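Local coordinates for protein alpha-ketoglutarate-dependent non-heme iron oxygenase EasH (Aspergillus japonicus, PDB 5M0T) that is a non-heme iron oxygenase that uses alpha-ketoglutarate as co-substrate and takes part in the biosynthesis of the ergot alkaloid cycloclavine, at residues Q76-P81 / T116-E121; L91-L96 / P253-M258; N154-L159 / G224-M229; L243-V248 / V259-V264. All blocks are in the same frame, centred on the assembly; numbering follows the deposited sequence.

Contact 1. Residues Q76-P81 / T116-E121; sequences QLSSLP and TSSVLE. With AKG (2-oxoglutaric acid), chain D.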
loop_
_atom_site.group_PDB
_atom_site.type_symbol
_atom_site.label_atom_id
_atom_site.label_comp_id
_atom_site.label_asym_id
_atom_site.label_seq_id
_atom_site.Cartn_x
_atom_site.Cartn_y
_atom_site.Cartn_z
ATOM N N GLN A 76 -8.754 -22.706 3.277
ATOM C CA GLN A 76 -8.355 -21.586 2.433
ATOM C C GLN A 76 -7.004 -21.797 1.746
ATOM O O GLN A 76 -6.088 -22.408 2.309
ATOM C CB GLN A 76 -8.387 -20.244 3.204
ATOM C CG GLN A 76 -7.302 -20.023 4.270
ATOM C CD GLN A 76 -5.970 -19.456 3.753
ATOM O OE1 GLN A 76 -5.914 -18.770 2.736
ATOM N NE2 GLN A 76 -4.891 -19.741 4.474
ATOM N N LEU A 77 -6.920 -21.304 0.513
ATOM C CA LEU A 77 -5.668 -21.157 -0.221
ATOM C C LEU A 77 -5.652 -19.744 -0.775
ATOM O O LEU A 77 -6.637 -19.319 -1.357
ATOM C CB LEU A 77 -5.599 -22.156 -1.372
ATOM C CG LEU A 77 -4.350 -22.107 -2.274
ATOM C CD1 LEU A 77 -3.102 -22.540 -1.510
ATOM C CD2 LEU A 77 -4.572 -22.952 -3.515
ATOM N N SER A 78 -4.544 -19.028 -0.591
ATOM C CA SER A 78 -4.374 -17.675 -1.098
ATOM C C SER A 78 -3.079 -17.579 -1.927
ATOM O O SER A 78 -2.499 -18.590 -2.256
ATOM C CB SER A 78 -4.415 -16.701 0.071
ATOM O OG SER A 78 -5.666 -16.800 0.722
ATOM N N SER A 79 -2.648 -16.377 -2.294
ATOM C CA SER A 79 -1.526 -16.199 -3.234
ATOM C C SER A 79 -1.684 -17.129 -4.469
ATOM O O SER A 79 -0.792 -17.928 -4.806
ATOM C CB SER A 79 -0.192 -16.418 -2.502
ATOM O OG SER A 79 -0.095 -15.572 -1.363
ATOM N N LEU A 80 -2.852 -17.010 -5.104
ATOM C CA LEU A 80 -3.282 -17.867 -6.215
ATOM C C LEU A 80 -2.600 -17.578 -7.564
ATOM O O LEU A 80 -2.698 -18.401 -8.466
ATOM C CB LEU A 80 -4.799 -17.786 -6.408
ATOM C CG LEU A 80 -5.697 -18.209 -5.240
ATOM C CD1 LEU A 80 -7.163 -17.940 -5.544
ATOM C CD2 LEU A 80 -5.491 -19.675 -4.916
ATOM N N PRO A 81 -1.917 -16.427 -7.717
ATOM C CA PRO A 81 -1.007 -16.346 -8.863
ATOM C C PRO A 81 0.080 -17.429 -8.873
ATOM O O PRO A 81 0.547 -17.830 -9.952
ATOM C CB PRO A 81 -0.380 -14.966 -8.703
ATOM C CG PRO A 81 -1.453 -14.156 -8.079
ATOM C CD PRO A 81 -2.128 -15.096 -7.113
ATOM N N THR A 116 -5.958 -9.406 -2.400
ATOM C CA THR A 116 -6.023 -10.800 -1.978
ATOM C C THR A 116 -6.999 -11.589 -2.826
ATOM O O THR A 116 -7.990 -11.061 -3.300
ATOM C CB THR A 116 -6.381 -10.955 -0.459
ATOM O OG1 THR A 116 -6.485 -12.346 -0.099
ATOM C CG2 THR A 116 -7.687 -10.250 -0.101
ATOM N N SER A 117 -6.705 -12.860 -3.021
ATOM C CA SER A 117 -7.640 -13.779 -3.626
ATOM C C SER A 117 -7.467 -15.125 -2.962
ATOM O O SER A 117 -6.337 -15.537 -2.679
ATOM C CB SER A 117 -7.386 -13.906 -5.138
ATOM O OG SER A 117 -8.489 -14.532 -5.765
ATOM N N SER A 118 -8.583 -15.802 -2.715
ATOM C CA SER A 118 -8.572 -17.077 -2.025
ATOM C C SER A 118 -9.604 -17.995 -2.611
ATOM O O SER A 118 -10.562 -17.547 -3.222
ATOM C CB SER A 118 -8.874 -16.898 -0.519
ATOM O OG SER A 118 -8.124 -15.820 0.040
ATOM N N VAL A 119 -9.388 -19.287 -2.433
ATOM C CA VAL A 119 -10.454 -20.266 -2.533
ATOM C C VAL A 119 -10.863 -20.576 -1.096
ATOM O O VAL A 119 -10.003 -20.913 -0.279
ATOM C CB VAL A 119 -9.969 -21.523 -3.261
ATOM C CG1 VAL A 119 -11.074 -22.568 -3.351
ATOM C CG2 VAL A 119 -9.447 -21.122 -4.643
ATOM N N LEU A 120 -12.158 -20.444 -0.795
ATOM C CA LEU A 120 -12.680 -20.664 0.553
ATOM C C LEU A 120 -13.747 -21.760 0.546
ATOM O O LEU A 120 -14.859 -21.541 0.065
ATOM C CB LEU A 120 -13.251 -19.365 1.138
ATOM C CG LEU A 120 -12.310 -18.157 1.343
ATOM C CD1 LEU A 120 -13.079 -17.004 1.984
ATOM C CD2 LEU A 120 -11.068 -18.478 2.172
ATOM N N GLU A 121 -13.405 -22.923 1.098
ATOM C CA GLU A 121 -14.295 -24.081 1.141
ATOM C C GLU A 121 -14.845 -24.284 2.584
ATOM O O GLU A 121 -14.070 -24.474 3.531
ATOM C CB GLU A 121 -13.530 -25.323 0.650
ATOM C CG GLU A 121 -14.348 -26.301 -0.182
ATOM C CD GLU A 121 -13.495 -27.376 -0.845
ATOM O OE1 GLU A 121 -13.007 -28.264 -0.102
ATOM O OE2 GLU A 121 -13.314 -27.344 -2.092
HETATM C C1 AKG D . -14.281 -12.694 3.927
HETATM O O1 AKG D . -13.931 -11.521 4.040
HETATM O O2 AKG D . -13.583 -13.718 4.359
HETATM C C2 AKG D . -15.591 -13.116 3.247
HETATM O O5 AKG D . -16.488 -12.298 3.184
HETATM C C3 AKG D . -15.748 -14.491 2.649
HETATM C C4 AKG D . -17.162 -14.757 2.158
HETATM C C5 AKG D . -17.371 -16.130 1.581
HETATM O O3 AKG D . -16.291 -16.846 1.368
HETATM O O4 AKG D . -18.481 -16.537 1.323
HETATM O O HOH W 1 -4.267 -14.725 -4.456
#
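L77 and V119 form an antiparallel hydrogen-bonded pair, L77 N to V119 O at 3.2 Å and V119 N to L77 O at 3.0 Å, with Q76 and L120 as the non-hydrogen-bonded pair beside them. This joins strand 75-77, at one edge of the large sheet within this chain, to strand 112-122 in the cupin-type fold. On the face of Q76 and L120, the CD2 methyl of L120 rests against CB of Q76 at 3.4 Å, while its CD1 reaches the co-substrate, 3.3 Å from O3 of 2-oxoglutarate. Past the paired residues the hydroxyls of S118 and S78 meet end to end: S118 OG donates to S78 OG at 2.7 Å, and S78 OG in turn donates to Q76 OE1 at 2.8 Å. That last bond runs almost straight on from the Q76 CD-OE1 bond (169°); chi1 (71°) and the bend at chi2 (86°) together bring OE1 to the S78 hydroxyl. L80 comes in from the turn with CD1 4.0 Å from V119 CG2 and close to S117 OG, a hydroxyl that is bonded to P226 O. A water bridges L80 N and S117 O. D275 of the second subunit binds S78 N and S79 OG. The chain of hydrogen bonds from S118 through S78 to the Q76 carbonyl probably limits the rotation of these groups at this buried edge, where the other subunit also docks.

Contact 2. Residues L91-L96 / P253-M258; sequences LMNDEL and PLAQKM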
loop_
_atom_site.group_PDB
_atom_site.type_symbol
_atom_site.label_atom_id
_atom_site.label_comp_id
_atom_site.label_asym_id
_atom_site.label_seq_id
_atom_site.Cartn_x
_atom_site.Cartn_y
_atom_site.Cartn_z
ATOM N N LEU A 91 -8.125 -14.509 -15.693
ATOM C CA LEU A 91 -8.781 -13.598 -14.742
ATOM C C LEU A 91 -8.092 -12.233 -14.595
ATOM O O LEU A 91 -8.769 -11.194 -14.557
ATOM C CB LEU A 91 -8.920 -14.252 -13.373
ATOM C CG LEU A 91 -9.800 -15.497 -13.371
ATOM C CD1 LEU A 91 -9.700 -16.181 -12.014
ATOM C CD2 LEU A 91 -11.250 -15.153 -13.710
ATOM N N MET A 92 -6.765 -12.221 -14.524
ATOM C CA MET A 92 -6.034 -10.965 -14.410
ATOM C C MET A 92 -6.026 -10.127 -15.705
ATOM O O MET A 92 -5.579 -8.975 -15.665
ATOM C CB MET A 92 -4.604 -11.188 -13.892
ATOM C CG MET A 92 -4.513 -11.575 -12.418
ATOM S SD MET A 92 -5.334 -10.429 -11.275
ATOM C CE MET A 92 -6.950 -11.194 -11.085
ATOM N N ASN A 93 -6.523 -10.678 -16.823
ATOM C CA ASN A 93 -6.732 -9.912 -18.053
ATOM C C ASN A 93 -8.203 -9.764 -18.450
ATOM O O ASN A 93 -8.504 -9.339 -19.563
ATOM C CB ASN A 93 -5.976 -10.590 -19.189
ATOM C CG ASN A 93 -4.488 -10.553 -18.986
ATOM O OD1 ASN A 93 -3.867 -9.473 -19.053
ATOM N ND2 ASN A 93 -3.896 -11.718 -18.733
ATOM N N ASP A 94 -9.126 -10.110 -17.560
ATOM C CA ASP A 94 -10.551 -10.086 -17.895
ATOM C C ASP A 94 -11.068 -8.651 -18.099
ATOM O O ASP A 94 -11.015 -7.825 -17.188
ATOM C CB ASP A 94 -11.366 -10.771 -16.798
ATOM C CG ASP A 94 -12.782 -11.056 -17.225
ATOM O OD1 ASP A 94 -13.706 -10.356 -16.772
ATOM O OD2 ASP A 94 -12.984 -11.969 -18.051
ATOM N N GLU A 95 -11.580 -8.374 -19.298
ATOM C CA GLU A 95 -12.101 -7.049 -19.636
ATOM C C GLU A 95 -13.229 -6.559 -18.745
ATOM O O GLU A 95 -13.282 -5.379 -18.449
ATOM C CB GLU A 95 -12.508 -6.980 -21.114
ATOM C CG GLU A 95 -11.278 -6.719 -21.979
ATOM C CD GLU A 95 -11.378 -7.208 -23.413
ATOM O OE1 GLU A 95 -11.583 -8.422 -23.624
ATOM O OE2 GLU A 95 -11.198 -6.381 -24.336
ATOM N N LEU A 96 -14.118 -7.440 -18.307
ATOM C CA LEU A 96 -15.186 -7.019 -17.405
ATOM C C LEU A 96 -14.629 -6.605 -16.025
ATOM O O LEU A 96 -15.019 -5.574 -15.487
ATOM C CB LEU A 96 -16.270 -8.097 -17.258
ATOM C CG LEU A 96 -17.392 -7.740 -16.279
ATOM C CD1 LEU A 96 -18.086 -6.472 -16.733
ATOM C CD2 LEU A 96 -18.393 -8.866 -16.146
ATOM N N PRO A 253 1.724 -7.718 -19.438
ATOM C CA PRO A 253 2.017 -6.503 -18.668
ATOM C C PRO A 253 0.898 -6.089 -17.693
ATOM O O PRO A 253 1.189 -5.712 -16.561
ATOM C CB PRO A 253 2.187 -5.435 -19.758
ATOM C CG PRO A 253 2.672 -6.190 -20.953
ATOM C CD PRO A 253 2.067 -7.566 -20.865
ATOM N N LEU A 254 -0.358 -6.176 -18.136
ATOM C CA LEU A 254 -1.506 -5.798 -17.324
ATOM C C LEU A 254 -1.674 -6.735 -16.122
ATOM O O LEU A 254 -1.950 -6.272 -15.026
ATOM C CB LEU A 254 -2.790 -5.798 -18.159
ATOM C CG LEU A 254 -4.130 -5.539 -17.455
ATOM C CD1 LEU A 254 -4.111 -4.213 -16.718
ATOM C CD2 LEU A 254 -5.254 -5.565 -18.481
ATOM N N ALA A 255 -1.529 -8.041 -16.347
ATOM C CA ALA A 255 -1.568 -9.012 -15.251
ATOM C C ALA A 255 -0.393 -8.814 -14.286
ATOM O O ALA A 255 -0.579 -8.902 -13.068
ATOM C CB ALA A 255 -1.612 -10.441 -15.773
ATOM N N GLN A 256 0.792 -8.514 -14.822
ATOM C CA GLN A 256 1.967 -8.194 -13.985
ATOM C C GLN A 256 1.700 -7.021 -13.043
ATOM O O GLN A 256 2.088 -7.052 -11.874
ATOM C CB GLN A 256 3.196 -7.883 -14.840
ATOM C CG GLN A 256 3.744 -9.068 -15.618
ATOM C CD GLN A 256 5.002 -8.727 -16.399
ATOM O OE1 GLN A 256 5.211 -7.590 -16.798
ATOM N NE2 GLN A 256 5.854 -9.721 -16.606
ATOM N N LYS A 257 1.026 -5.998 -13.562
ATOM C CA LYS A 257 0.669 -4.826 -12.790
ATOM C C LYS A 257 -0.308 -5.142 -11.655
ATOM O O LYS A 257 -0.203 -4.546 -10.589
ATOM C CB LYS A 257 0.071 -3.773 -13.705
ATOM C CG LYS A 257 -0.181 -2.420 -13.071
ATOM C CD LYS A 257 -0.631 -1.437 -14.147
ATOM C CE LYS A 257 -1.079 -0.125 -13.532
ATOM N NZ LYS A 257 -1.727 0.773 -14.531
ATOM N N MET A 258 -1.246 -6.058 -11.896
ATOM C CA MET A 258 -2.214 -6.472 -10.880
ATOM C C MET A 258 -1.545 -7.193 -9.704
ATOM O O MET A 258 -1.921 -6.980 -8.563
ATOM C CB MET A 258 -3.286 -7.404 -11.470
ATOM C CG MET A 258 -4.189 -6.803 -12.539
ATOM S SD MET A 258 -4.968 -5.285 -12.009
ATOM C CE MET A 258 -3.843 -4.054 -12.684
#
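With CG anti to its carbonyl carbon (chi1 -72°) and a further bend at chi2, M92 presents CB to A255 and folds its sulfur back against M258, whose chain is bent in the same way. The motif is a type I turn, L91 to D94, linking helix 85-91 to helix 95-105 and packed against one side of the short helix 253-258. A255, the small residue on that side, lets the backbones approach to 4.9 Å between CA of M92 and CA of A255, and their CB atoms touch at 3.6 Å. The two methionine chains pass each other at a slant, and both go on to strand 222-231, M92 to L227 and M258 to M229. At the more open end the N93 amide slides past L254 in the opposite direction, making packing contact with it; OD1 is bonded to T252 OG1, just ahead of the helix and itself bonded to A255 N, and ND2 to D89 O. Deeper in, M92 SD sits 3.7 Å from CB of M258.

Contact 3. Residues N154-L159 / G224-M229; sequences NFLTAL and GFPLIM. With AKG (2-oxoglutaric acid), chain D.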
loop_
_atom_site.group_PDB
_atom_site.type_symbol
_atom_site.label_atom_id
_atom_site.label_comp_id
_atom_site.label_asym_id
_atom_site.label_seq_id
_atom_site.Cartn_x
_atom_site.Cartn_y
_atom_site.Cartn_z
ATOM N N ASN A 154 -14.816 -6.806 -4.440
ATOM C CA ASN A 154 -14.750 -8.270 -4.316
ATOM C C ASN A 154 -15.579 -8.983 -5.377
ATOM O O ASN A 154 -16.798 -8.891 -5.377
ATOM C CB ASN A 154 -15.232 -8.715 -2.930
ATOM C CG ASN A 154 -14.861 -10.159 -2.610
ATOM O OD1 ASN A 154 -14.736 -11.012 -3.501
ATOM N ND2 ASN A 154 -14.668 -10.437 -1.326
ATOM N N PHE A 155 -14.909 -9.715 -6.261
ATOM C CA PHE A 155 -15.575 -10.590 -7.219
ATOM C C PHE A 155 -15.577 -11.964 -6.592
ATOM O O PHE A 155 -14.563 -12.642 -6.632
ATOM C CB PHE A 155 -14.809 -10.649 -8.544
ATOM C CG PHE A 155 -14.734 -9.333 -9.276
ATOM C CD1 PHE A 155 -13.815 -8.366 -8.896
ATOM C CD2 PHE A 155 -15.531 -9.094 -10.395
ATOM C CE1 PHE A 155 -13.725 -7.165 -9.581
ATOM C CE2 PHE A 155 -15.449 -7.890 -11.086
ATOM C CZ PHE A 155 -14.545 -6.929 -10.683
ATOM N N LEU A 156 -16.695 -12.378 -6.000
ATOM C CA LEU A 156 -16.752 -13.647 -5.283
ATOM C C LEU A 156 -17.481 -14.685 -6.116
ATOM O O LEU A 156 -18.708 -14.691 -6.189
ATOM C CB LEU A 156 -17.393 -13.472 -3.901
ATOM C CG LEU A 156 -17.085 -14.618 -2.900
ATOM C CD1 LEU A 156 -17.339 -14.199 -1.452
ATOM C CD2 LEU A 156 -17.867 -15.892 -3.204
ATOM N N THR A 157 -16.721 -15.583 -6.724
ATOM C CA THR A 157 -17.268 -16.533 -7.670
ATOM C C THR A 157 -17.627 -17.849 -6.979
ATOM O O THR A 157 -16.846 -18.381 -6.190
ATOM C CB THR A 157 -16.254 -16.801 -8.799
ATOM O OG1 THR A 157 -15.819 -15.559 -9.355
ATOM C CG2 THR A 157 -16.856 -17.677 -9.873
ATOM N N ALA A 158 -18.803 -18.375 -7.308
ATOM C CA ALA A 158 -19.221 -19.693 -6.868
ATOM C C ALA A 158 -18.518 -20.769 -7.713
ATOM O O ALA A 158 -18.630 -20.785 -8.935
ATOM C CB ALA A 158 -20.735 -19.826 -6.965
ATOM N N LEU A 159 -17.776 -21.650 -7.050
ATOM C CA LEU A 159 -17.107 -22.768 -7.711
ATOM C C LEU A 159 -17.839 -24.087 -7.529
ATOM O O LEU A 159 -17.465 -25.074 -8.166
ATOM C CB LEU A 159 -15.669 -22.895 -7.211
ATOM C CG LEU A 159 -14.753 -21.696 -7.461
ATOM C CD1 LEU A 159 -13.379 -21.938 -6.857
ATOM C CD2 LEU A 159 -14.643 -21.395 -8.956
ATOM N N GLY A 224 -16.207 -21.271 -2.525
ATOM C CA GLY A 224 -16.266 -19.912 -3.065
ATOM C C GLY A 224 -14.892 -19.420 -3.471
ATOM O O GLY A 224 -13.881 -20.000 -3.069
ATOM N N PHE A 225 -14.858 -18.339 -4.252
ATOM C CA PHE A 225 -13.613 -17.807 -4.815
ATOM C C PHE A 225 -13.619 -16.285 -4.745
ATOM O O PHE A 225 -13.975 -15.630 -5.722
ATOM C CB PHE A 225 -13.489 -18.334 -6.253
ATOM C CG PHE A 225 -12.355 -17.765 -7.052
ATOM C CD1 PHE A 225 -11.161 -17.371 -6.473
ATOM C CD2 PHE A 225 -12.479 -17.667 -8.429
ATOM C CE1 PHE A 225 -10.134 -16.859 -7.243
ATOM C CE2 PHE A 225 -11.459 -17.157 -9.199
ATOM C CZ PHE A 225 -10.284 -16.752 -8.607
ATOM N N PRO A 226 -13.294 -15.713 -3.568
ATOM C CA PRO A 226 -13.153 -14.264 -3.467
ATOM C C PRO A 226 -11.926 -13.768 -4.204
ATOM O O PRO A 226 -10.852 -14.319 -4.044
ATOM C CB PRO A 226 -12.983 -14.019 -1.958
ATOM C CG PRO A 226 -12.535 -15.336 -1.413
ATOM C CD PRO A 226 -13.315 -16.326 -2.226
ATOM N N LEU A 227 -12.099 -12.733 -5.010
ATOM C CA LEU A 227 -11.003 -12.090 -5.688
ATOM C C LEU A 227 -11.189 -10.606 -5.435
ATOM O O LEU A 227 -12.148 -9.995 -5.932
ATOM C CB LEU A 227 -11.054 -12.452 -7.180
ATOM C CG LEU A 227 -9.938 -12.005 -8.119
ATOM C CD1 LEU A 227 -10.159 -12.678 -9.469
ATOM C CD2 LEU A 227 -9.893 -10.487 -8.290
ATOM N N ILE A 228 -10.282 -10.023 -4.654
ATOM C CA ILE A 228 -10.463 -8.649 -4.189
ATOM C C ILE A 228 -9.453 -7.719 -4.845
ATOM O O ILE A 228 -8.240 -7.866 -4.659
ATOM C CB ILE A 228 -10.405 -8.558 -2.656
ATOM C CG1 ILE A 228 -11.232 -9.689 -2.026
ATOM C CG2 ILE A 228 -10.905 -7.206 -2.191
ATOM C CD1 ILE A 228 -11.236 -9.713 -0.507
ATOM N N MET A 229 -9.968 -6.768 -5.626
ATOM C CA MET A 229 -9.157 -5.685 -6.195
ATOM C C MET A 229 -9.229 -4.484 -5.273
ATOM O O MET A 229 -10.226 -4.263 -4.590
ATOM C CB MET A 229 -9.651 -5.295 -7.593
ATOM C CG MET A 229 -9.732 -6.461 -8.558
ATOM S SD MET A 229 -8.186 -7.350 -8.757
ATOM C CE MET A 229 -7.160 -6.108 -9.532
HETATM C C1 AKG D . -14.281 -12.694 3.927
HETATM O O1 AKG D . -13.931 -11.521 4.040
HETATM O O2 AKG D . -13.583 -13.718 4.359
HETATM C C2 AKG D . -15.591 -13.116 3.247
HETATM O O5 AKG D . -16.488 -12.298 3.184
HETATM C C3 AKG D . -15.748 -14.491 2.649
HETATM C C4 AKG D . -17.162 -14.757 2.158
HETATM C C5 AKG D . -17.371 -16.130 1.581
HETATM O O3 AKG D . -16.291 -16.846 1.368
HETATM O O4 AKG D . -18.481 -16.537 1.323
#
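L159 CD1 packs on CB of F225 at 3.7 Å, and the F225 ring lies alongside T157, pointing the same way, with CD2 3.9 Å from T157 CB. T157 and F225 share one face of an antiparallel strand pair, 152-158 with 222-231, in the core sheet of the cupin-type fold of this phytanoyl-CoA dioxygenase relative, and L159 reaches F225 from just beyond the strand end. Further along that face F155 turns the edge of its ring to L227 O and meets M229 CG at CE1; helix 95-105 covers this end, and F48 stacks on F225. Between the strands, F155 N donates to L227 O at 2.8 Å and T157 N to F225 O at 2.9 Å. The return bond from F225 N to T157 O is weak, its N-H badly off line. P226 has no N-H to give, but it falls in a non-hydrogen-bonded pair with L156, where none is needed between these strands. On the other face L156 carries its branch away from its backbone N (chi1 -161°), which brings CD1 to 3.6 Å from C5 of 2-oxoglutarate. Next to it N154, its side chain about 5 Å from the iron(II) ion, gives a weak hydrogen bond from ND2 to OE2 of the iron ligand E134. The same amide crosses I228 at a slant, ND2 lying 3.6 Å from both CG1 and CD1 of that side chain.

Contact 4. Residues L243-V248 / V259-V264; sequences LPRELV and VGWRTV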
loop_
_atom_site.group_PDB
_atom_site.type_symbol
_atom_site.label_atom_id
_atom_site.label_comp_id
_atom_site.label_asym_id
_atom_site.label_seq_id
_atom_site.Cartn_x
_atom_site.Cartn_y
_atom_site.Cartn_z
ATOM N N LEU A 243 6.232 -14.009 -5.291
ATOM C CA LEU A 243 6.242 -14.516 -6.661
ATOM C C LEU A 243 7.664 -14.561 -7.192
ATOM O O LEU A 243 8.382 -13.566 -7.089
ATOM C CB LEU A 243 5.362 -13.637 -7.570
ATOM C CG LEU A 243 3.918 -13.414 -7.102
ATOM C CD1 LEU A 243 3.167 -12.495 -8.038
ATOM C CD2 LEU A 243 3.195 -14.750 -6.955
ATOM N N PRO A 244 8.092 -15.723 -7.729
ATOM C CA PRO A 244 9.384 -15.720 -8.417
ATOM C C PRO A 244 9.312 -14.911 -9.721
ATOM O O PRO A 244 8.285 -14.901 -10.397
ATOM C CB PRO A 244 9.664 -17.209 -8.692
ATOM C CG PRO A 244 8.348 -17.896 -8.597
ATOM C CD PRO A 244 7.492 -17.076 -7.679
ATOM N N ARG A 245 10.405 -14.237 -10.050
ATOM C CA ARG A 245 10.491 -13.461 -11.285
ATOM C C ARG A 245 10.156 -14.296 -12.531
ATOM O O ARG A 245 9.382 -13.847 -13.379
ATOM C CB ARG A 245 11.878 -12.835 -11.411
ATOM C CG ARG A 245 12.043 -11.991 -12.657
ATOM C CD ARG A 245 13.020 -10.864 -12.453
ATOM N NE ARG A 245 13.221 -10.174 -13.716
ATOM C CZ ARG A 245 13.925 -9.061 -13.880
ATOM N NH1 ARG A 245 14.517 -8.453 -12.854
ATOM N NH2 ARG A 245 14.026 -8.548 -15.095
ATOM N N GLU A 246 10.718 -15.505 -12.614
ATOM C CA GLU A 246 10.466 -16.441 -13.730
ATOM C C GLU A 246 8.971 -16.618 -14.043
ATOM O O GLU A 246 8.573 -16.601 -15.206
ATOM C CB GLU A 246 11.161 -17.793 -13.451
ATOM C CG GLU A 246 10.643 -19.053 -14.162
ATOM C CD GLU A 246 9.799 -19.969 -13.259
ATOM O OE1 GLU A 246 9.985 -21.204 -13.332
ATOM O OE2 GLU A 246 8.959 -19.477 -12.466
ATOM N N LEU A 247 8.152 -16.761 -13.005
ATOM C CA LEU A 247 6.694 -16.919 -13.170
ATOM C C LEU A 247 6.011 -15.609 -13.617
ATOM O O LEU A 247 5.153 -15.620 -14.493
ATOM C CB LEU A 247 6.066 -17.437 -11.871
ATOM C CG LEU A 247 4.647 -17.994 -11.908
ATOM C CD1 LEU A 247 4.558 -19.222 -12.811
ATOM C CD2 LEU A 247 4.142 -18.324 -10.492
ATOM N N VAL A 248 6.411 -14.494 -13.016
ATOM C CA VAL A 248 5.862 -13.186 -13.367
ATOM C C VAL A 248 6.076 -12.868 -14.853
ATOM O O VAL A 248 5.182 -12.338 -15.511
ATOM C CB VAL A 248 6.430 -12.070 -12.451
ATOM C CG1 VAL A 248 6.050 -10.678 -12.948
ATOM C CG2 VAL A 248 5.943 -12.260 -11.019
ATOM N N VAL A 259 -0.559 -8.034 -9.997
ATOM C CA VAL A 259 0.113 -8.826 -8.977
ATOM C C VAL A 259 1.342 -8.149 -8.343
ATOM O O VAL A 259 2.145 -8.818 -7.698
ATOM C CB VAL A 259 0.457 -10.247 -9.501
ATOM C CG1 VAL A 259 -0.792 -10.939 -10.041
ATOM C CG2 VAL A 259 1.558 -10.233 -10.551
ATOM N N GLY A 260 1.508 -6.842 -8.535
ATOM C CA GLY A 260 2.489 -6.064 -7.781
ATOM C C GLY A 260 3.910 -6.058 -8.313
ATOM O O GLY A 260 4.851 -5.889 -7.537
ATOM N N TRP A 261 4.086 -6.220 -9.626
ATOM C CA TRP A 261 5.412 -6.119 -10.250
ATOM C C TRP A 261 5.576 -4.957 -11.258
ATOM O O TRP A 261 6.594 -4.894 -11.965
ATOM C CB TRP A 261 5.777 -7.455 -10.891
ATOM C CG TRP A 261 6.326 -8.429 -9.911
ATOM C CD1 TRP A 261 5.628 -9.145 -8.989
ATOM C CD2 TRP A 261 7.695 -8.784 -9.743
ATOM N NE1 TRP A 261 6.474 -9.932 -8.264
ATOM C CE2 TRP A 261 7.753 -9.733 -8.697
ATOM C CE3 TRP A 261 8.880 -8.395 -10.376
ATOM C CZ2 TRP A 261 8.947 -10.303 -8.260
ATOM C CZ3 TRP A 261 10.082 -8.971 -9.942
ATOM C CH2 TRP A 261 10.101 -9.916 -8.887
ATOM N N ARG A 262 4.620 -4.027 -11.312
ATOM C CA ARG A 262 4.793 -2.804 -12.103
ATOM C C ARG A 262 4.365 -1.575 -11.330
ATOM O O ARG A 262 3.674 -1.656 -10.311
ATOM C CB ARG A 262 4.019 -2.872 -13.432
ATOM C CG ARG A 262 4.746 -3.612 -14.535
ATOM C CD ARG A 262 3.832 -4.043 -15.669
ATOM N NE ARG A 262 4.524 -4.930 -16.598
ATOM C CZ ARG A 262 5.338 -4.540 -17.582
ATOM N NH1 ARG A 262 5.617 -3.256 -17.814
ATOM N NH2 ARG A 262 5.898 -5.461 -18.340
ATOM N N THR A 263 4.788 -0.427 -11.854
ATOM C CA THR A 263 4.478 0.861 -11.281
ATOM C C THR A 263 3.002 1.163 -11.506
ATOM O O THR A 263 2.440 0.842 -12.550
ATOM C CB THR A 263 5.397 1.930 -11.890
ATOM O OG1 THR A 263 6.741 1.689 -11.447
ATOM C CG2 THR A 263 4.962 3.369 -11.537
ATOM N N VAL A 264 2.384 1.765 -10.490
ATOM C CA VAL A 264 0.960 2.105 -10.487
ATOM C C VAL A 264 0.859 3.597 -10.210
ATOM O O VAL A 264 1.698 4.148 -9.512
ATOM C CB VAL A 264 0.148 1.290 -9.454
ATOM C CG1 VAL A 264 -0.010 -0.146 -9.906
ATOM C CG2 VAL A 264 0.777 1.334 -8.059
#
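V248 lays its CG2 methyl over one face of the W261 indole, a CH-pi contact 3.7 Å from the centroid of the five-membered ring and only 12° off its normal. This is the tight part: the other methyl, CG1, presses on CG of W261 at 3.8 Å, and L243 CB lies 3.9 Å from NE1. L243 CD1 goes on to V259 CG2 at 3.7 Å, the two side chains crossing at about a right angle. The indole N-H is spent on S240 O, which probably helps to hold the ring's rotation against the valine. Toward the partly exposed R245 the packing thins. This residue brings only the base of its chain to the six-membered ring, CB to CH2 at 4.2 Å, and its guanidinium turns to E249 and I283 O. No hydrogen bond joins the two segments. The contact sets helix 245-248 against the loop between helix 253-258 and strand 264-266, with V241 of the second subunit packed on W261.

Contacts 1 and 3 lie in one sheet, their centres about 9 Å apart, with strands 112-122 and 222-231 as neighbours; both touch 2-oxoglutarate. Contact 2 packs against that sheet, meeting contact 3 through M258 with M229 and L91 with F225, and contact 3 is nested in the chain loop that contact 2 closes. Contact 4 lies farther out, about 21 Å from contact 3 between centres, and alternates along the chain with contact 2, to which Q256 ties it through V248 O and R262. P81 joins contact 1 to contact 4, and both reach the second subunit. The series therefore runs from the co-substrate pocket to the short helices 245-248 and 253-258 and the subunit interface.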